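PDB 2HPG: ABC transporter, periplasmic substrate-binding protein from Thermotoga maritima, which probably binds a solute in the periplasm and delivers it to a tripartite ATP-independent (TRAP) transporter. Local coordinates for residues T146-G158 and I284-K297. Sequence-based numbering, arbitrary orientation. Where two conformers were deposited one is given.
Sequences TNKPIRKPEDLNG and IPASEIDKEAFMEK
Pro153 lies over one face of the Phe294 ring, its CD 3.8 Å from the ring centroid and nearly over its centre, a CH-pi contact. At the ring edge, near its plane, sit Leu156 CD1 and Arg151 O, while Ile150 CG2 approaches Phe294 CZ obliquely at 3.8 Å. With CG anti to its own carbonyl carbon (chi1 -79°), Phe294 sends its ring off the helix to the Lys152-Pro153 peptide. The guanidinium of Arg151 is met at its edge by Glu288: Arg151 NE and Glu288 OE1 form a long salt bridge of 3.6 Å, the two planes 5° apart. The extended arginine chain crosses Ile284 at about a right angle, and Ile284 CD1 also touches Pro149 CB. Between these clusters the backbones join directly, Asp290 N donating to Arg151 O at 2.9 Å and 168°. Ile289 covers this seam, its CG1 on Ile150 O, a carbonyl buried here without a partner in the model. Asp290 also N-caps the helix through a weak bond from Ala293 N to its OD1. Within 146-158, Asp155 OD2 accepts from Arg151 N and Lys152 N, which helps hold the turn carrying Pro153. Pro153 CD also touches Ala293 CB, and its CG meets CG of Lys297, one turn on. Were Phe294 an alanine, Pro153 would probably lose the ring it lies on, and a gap would be likely to open beside Ile150 and Leu156. This peripheral packing of the solute-binding fold ties the connection between strands 130-146 and 160-162 to the end of strand 282-284 and the start of helix 291-305, with strand 218-234 and Leu176 of helix 167-176 also touching Phe294.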
loop_
_atom_site.group_PDB
_atom_site.type_symbol
_atom_site.label_atom_id
_atom_site.label_comp_id
_atom_site.label_asym_id
_atom_site.label_seq_id
_atom_site.Cartn_x
_atom_site.Cartn_y
_atom_site.Cartn_z
ATOM N N THR A 146 -13.595 5.781 13.790
ATOM C CA THR A 146 -13.939 5.466 15.177
ATOM C C THR A 146 -15.302 6.071 15.574
ATOM O O THR A 146 -15.923 6.764 14.789
ATOM C CB THR A 146 -12.891 6.072 16.111
ATOM O OG1 THR A 146 -12.889 7.499 15.937
ATOM C CG2 THR A 146 -11.453 5.515 15.820
ATOM N N ASN A 147 -15.758 5.774 16.791
ATOM C CA ASN A 147 -16.935 6.450 17.359
ATOM C C ASN A 147 -16.514 7.412 18.489
ATOM O O ASN A 147 -17.328 7.783 19.332
ATOM C CB ASN A 147 -17.992 5.439 17.832
ATOM C CG ASN A 147 -18.873 4.950 16.703
ATOM O OD1 ASN A 147 -19.350 5.743 15.879
ATOM N ND2 ASN A 147 -19.078 3.638 16.637
ATOM N N LYS A 148 -15.248 7.821 18.452
ATOM C CA LYS A 148 -14.648 8.746 19.404
ATOM C C LYS A 148 -13.645 9.577 18.620
ATOM O O LYS A 148 -12.833 9.010 17.895
ATOM C CB LYS A 148 -13.937 7.941 20.493
ATOM C CG LYS A 148 -13.135 8.747 21.472
ATOM C CD LYS A 148 -12.345 7.822 22.407
ATOM C CE LYS A 148 -11.441 8.611 23.308
ATOM N NZ LYS A 148 -10.627 7.702 24.176
ATOM N N PRO A 149 -13.700 10.922 18.718
ATOM C CA PRO A 149 -12.696 11.711 17.986
ATOM C C PRO A 149 -11.273 11.408 18.455
ATOM O O PRO A 149 -11.070 11.215 19.639
ATOM C CB PRO A 149 -13.029 13.158 18.338
ATOM C CG PRO A 149 -14.246 13.142 19.133
ATOM C CD PRO A 149 -14.652 11.762 19.452
ATOM N N ILE A 150 -10.318 11.386 17.527
ATOM C CA ILE A 150 -8.915 11.107 17.847
ATOM C C ILE A 150 -8.113 12.353 17.462
ATOM O O ILE A 150 -7.980 12.682 16.285
ATOM C CB ILE A 150 -8.387 9.844 17.082
ATOM C CG1 ILE A 150 -9.246 8.603 17.376
ATOM C CG2 ILE A 150 -6.876 9.615 17.348
ATOM C CD1 ILE A 150 -9.426 8.238 18.860
ATOM N N ARG A 151 -7.629 13.074 18.471
ATOM C CA ARG A 151 -6.840 14.293 18.271
ATOM C C ARG A 151 -5.412 14.205 18.794
ATOM O O ARG A 151 -4.561 14.985 18.377
ATOM C CB ARG A 151 -7.512 15.469 18.969
ATOM C CG ARG A 151 -8.925 15.747 18.491
ATOM C CD ARG A 151 -9.453 17.033 19.066
ATOM N NE ARG A 151 -10.770 17.350 18.519
ATOM C CZ ARG A 151 -11.921 16.866 18.970
ATOM N NH1 ARG A 151 -11.961 16.030 19.993
ATOM N NH2 ARG A 151 -13.051 17.235 18.388
ATOM N N LYS A 152 -5.180 13.282 19.720
ATOM C CA LYS A 152 -3.868 13.028 20.328
ATOM C C LYS A 152 -3.748 11.520 20.632
ATOM O O LYS A 152 -4.756 10.831 20.732
ATOM C CB LYS A 152 -3.735 13.812 21.637
ATOM C CG LYS A 152 -4.817 13.456 22.645
ATOM C CD LYS A 152 -4.783 14.332 23.879
ATOM C CE LYS A 152 -6.072 14.198 24.677
ATOM N NZ LYS A 152 -5.721 14.147 26.125
ATOM N N PRO A 153 -2.515 11.000 20.766
ATOM C CA PRO A 153 -2.312 9.579 21.050
ATOM C C PRO A 153 -3.147 9.012 22.195
ATOM O O PRO A 153 -3.649 7.907 22.096
ATOM C CB PRO A 153 -0.814 9.511 21.378
ATOM C CG PRO A 153 -0.222 10.572 20.563
ATOM C CD PRO A 153 -1.232 11.701 20.572
ATOM N N GLU A 154 -3.307 9.776 23.274
ATOM C CA GLU A 154 -4.011 9.291 24.466
ATOM C C GLU A 154 -5.449 8.869 24.168
ATOM O O GLU A 154 -6.016 8.032 24.888
ATOM C CB GLU A 154 -3.993 10.376 25.552
ATOM C CG GLU A 154 -4.546 9.930 26.920
ATOM C CD GLU A 154 -6.083 10.005 27.029
ATOM O OE1 GLU A 154 -6.718 10.910 26.402
ATOM O OE2 GLU A 154 -6.655 9.133 27.741
ATOM N N ASP A 155 -6.039 9.465 23.125
ATOM C CA ASP A 155 -7.427 9.191 22.722
ATOM C C ASP A 155 -7.621 7.776 22.185
ATOM O O ASP A 155 -8.751 7.278 22.151
ATOM C CB ASP A 155 -7.866 10.167 21.633
ATOM C CG ASP A 155 -8.004 11.583 22.133
ATOM O OD1 ASP A 155 -8.249 11.749 23.327
ATOM O OD2 ASP A 155 -7.864 12.531 21.338
ATOM N N LEU A 156 -6.524 7.141 21.753
ATOM C CA LEU A 156 -6.548 5.750 21.291
ATOM C C LEU A 156 -6.435 4.710 22.408
ATOM O O LEU A 156 -6.795 3.550 22.197
ATOM C CB LEU A 156 -5.437 5.518 20.282
ATOM C CG LEU A 156 -5.564 6.238 18.947
ATOM C CD1 LEU A 156 -4.232 6.161 18.205
ATOM C CD2 LEU A 156 -6.748 5.665 18.108
ATOM N N ASN A 157 -5.957 5.129 23.586
ATOM C CA ASN A 157 -5.781 4.223 24.735
ATOM C C ASN A 157 -6.986 3.335 24.937
ATOM O O ASN A 157 -8.119 3.819 25.039
ATOM C CB ASN A 157 -5.523 4.994 26.034
ATOM C CG ASN A 157 -5.316 4.068 27.236
ATOM O OD1 ASN A 157 -6.076 4.098 28.209
ATOM N ND2 ASN A 157 -4.294 3.233 27.162
ATOM N N GLY A 158 -6.752 2.030 24.969
ATOM C CA GLY A 158 -7.832 1.090 25.213
ATOM C C GLY A 158 -8.717 0.778 24.022
ATOM O O GLY A 158 -9.583 -0.099 24.118
ATOM N N ILE A 284 -12.555 15.006 11.768
ATOM C CA ILE A 284 -11.633 15.770 12.590
ATOM C C ILE A 284 -10.447 16.118 11.699
ATOM O O ILE A 284 -9.654 15.245 11.375
ATOM C CB ILE A 284 -11.146 14.967 13.799
ATOM C CG1 ILE A 284 -12.341 14.398 14.577
ATOM C CG2 ILE A 284 -10.300 15.843 14.692
ATOM C CD1 ILE A 284 -13.308 15.447 15.080
ATOM N N PRO A 285 -10.350 17.384 11.246
ATOM C CA PRO A 285 -9.360 17.730 10.232
ATOM C C PRO A 285 -7.948 17.637 10.777
ATOM O O PRO A 285 -7.756 17.651 11.992
ATOM C CB PRO A 285 -9.680 19.193 9.869
ATOM C CG PRO A 285 -10.849 19.585 10.657
ATOM C CD PRO A 285 -11.152 18.547 11.667
ATOM N N ALA A 286 -6.979 17.541 9.876
ATOM C CA ALA A 286 -5.579 17.358 10.264
ATOM C C ALA A 286 -5.121 18.494 11.178
ATOM O O ALA A 286 -4.501 18.264 12.224
ATOM C CB ALA A 286 -4.679 17.256 9.007
ATOM N N SER A 287 -5.480 19.721 10.811
ATOM C CA SER A 287 -5.119 20.913 11.582
ATOM C C SER A 287 -5.590 20.902 13.030
ATOM O O SER A 287 -5.056 21.644 13.851
ATOM C CB SER A 287 -5.660 22.155 10.885
ATOM O OG SER A 287 -7.076 22.157 10.903
ATOM N N GLU A 288 -6.577 20.071 13.361
ATOM C CA GLU A 288 -7.018 19.912 14.738
ATOM C C GLU A 288 -6.298 18.792 15.486
ATOM O O GLU A 288 -6.607 18.510 16.650
ATOM C CB GLU A 288 -8.498 19.576 14.772
ATOM C CG GLU A 288 -9.408 20.706 14.384
ATOM C CD GLU A 288 -10.860 20.410 14.750
ATOM O OE1 GLU A 288 -11.111 19.600 15.684
ATOM O OE2 GLU A 288 -11.755 20.992 14.095
ATOM N N ILE A 289 -5.376 18.118 14.815
ATOM C CA ILE A 289 -4.761 16.928 15.382
ATOM C C ILE A 289 -3.307 17.215 15.672
ATOM O O ILE A 289 -2.626 17.877 14.894
ATOM C CB ILE A 289 -4.924 15.713 14.435
ATOM C CG1 ILE A 289 -6.423 15.366 14.314
ATOM C CG2 ILE A 289 -4.131 14.523 14.949
ATOM C CD1 ILE A 289 -6.780 14.381 13.215
ATOM N N ASP A 290 -2.851 16.710 16.812
ATOM C CA ASP A 290 -1.462 16.844 17.206
ATOM C C ASP A 290 -0.614 15.824 16.433
ATOM O O ASP A 290 -0.242 14.806 16.988
ATOM C CB ASP A 290 -1.350 16.595 18.709
ATOM C CG ASP A 290 -0.026 17.043 19.267
ATOM O OD1 ASP A 290 0.853 17.460 18.474
ATOM O OD2 ASP A 290 0.123 16.993 20.510
ATOM N N LYS A 291 -0.331 16.094 15.154
ATOM C CA LYS A 291 0.346 15.108 14.293
ATOM C C LYS A 291 1.800 14.881 14.728
ATOM O O LYS A 291 2.294 13.762 14.675
ATOM C CB LYS A 291 0.265 15.499 12.813
ATOM C CG LYS A 291 -1.144 15.283 12.208
ATOM C CD LYS A 291 -1.210 15.642 10.712
ATOM C CE LYS A 291 -0.723 14.513 9.818
ATOM N NZ LYS A 291 -0.698 14.923 8.403
ATOM N N GLU A 292 2.467 15.933 15.200
ATOM C CA GLU A 292 3.814 15.788 15.771
ATOM C C GLU A 292 3.837 14.808 16.952
ATOM O O GLU A 292 4.762 14.009 17.083
ATOM C CB GLU A 292 4.373 17.171 16.170
ATOM C CG GLU A 292 5.759 17.175 16.862
ATOM C CD GLU A 292 6.927 16.740 15.970
ATOM O OE1 GLU A 292 6.755 16.593 14.743
ATOM O OE2 GLU A 292 8.042 16.549 16.508
ATOM N N ALA A 293 2.827 14.840 17.807
ATOM C CA ALA A 293 2.755 13.895 18.916
ATOM C C ALA A 293 2.666 12.446 18.396
ATOM O O ALA A 293 3.241 11.519 18.992
ATOM C CB ALA A 293 1.567 14.202 19.805
ATOM N N PHE A 294 1.951 12.262 17.286
ATOM C CA PHE A 294 1.784 10.930 16.679
ATOM C C PHE A 294 3.084 10.494 16.004
ATOM O O PHE A 294 3.511 9.349 16.155
ATOM C CB PHE A 294 0.619 10.922 15.684
ATOM C CG PHE A 294 -0.728 10.832 16.334
ATOM C CD1 PHE A 294 -1.201 9.631 16.808
ATOM C CD2 PHE A 294 -1.531 11.957 16.464
ATOM C CE1 PHE A 294 -2.444 9.545 17.418
ATOM C CE2 PHE A 294 -2.785 11.876 17.055
ATOM C CZ PHE A 294 -3.240 10.670 17.535
HETATM N N MSE A 295 3.712 11.411 15.283
HETATM C CA MSE A 295 4.994 11.130 14.659
HETATM C C MSE A 295 6.023 10.705 15.697
HETATM O O MSE A 295 6.813 9.790 15.455
HETATM C CB MSE A 295 5.477 12.334 13.872
HETATM C CG MSE A 295 4.652 12.572 12.635
HETATM SE SE MSE A 295 5.034 14.164 11.639
HETATM C CE MSE A 295 3.288 14.396 10.788
ATOM N N GLU A 296 5.997 11.353 16.863
ATOM C CA GLU A 296 6.930 11.036 17.941
ATOM C C GLU A 296 6.643 9.642 18.525
ATOM O O GLU A 296 7.560 8.879 18.787
ATOM C CB GLU A 296 6.924 12.156 19.012
ATOM C CG GLU A 296 7.555 13.473 18.499
ATOM C CD GLU A 296 7.391 14.679 19.446
ATOM O OE1 GLU A 296 6.839 14.511 20.559
ATOM O OE2 GLU A 296 7.810 15.814 19.073
ATOM N N LYS A 297 5.372 9.301 18.705
ATOM C CA LYS A 297 5.002 7.957 19.133
ATOM C C LYS A 297 5.387 6.902 18.087
ATOM O O LYS A 297 5.802 5.816 18.450
ATOM C CB LYS A 297 3.501 7.857 19.407
ATOM C CG LYS A 297 3.027 8.572 20.635
ATOM C CD LYS A 297 3.430 7.847 21.892
ATOM C CE LYS A 297 2.797 8.498 23.107
ATOM N NZ LYS A 297 3.597 8.281 24.355
#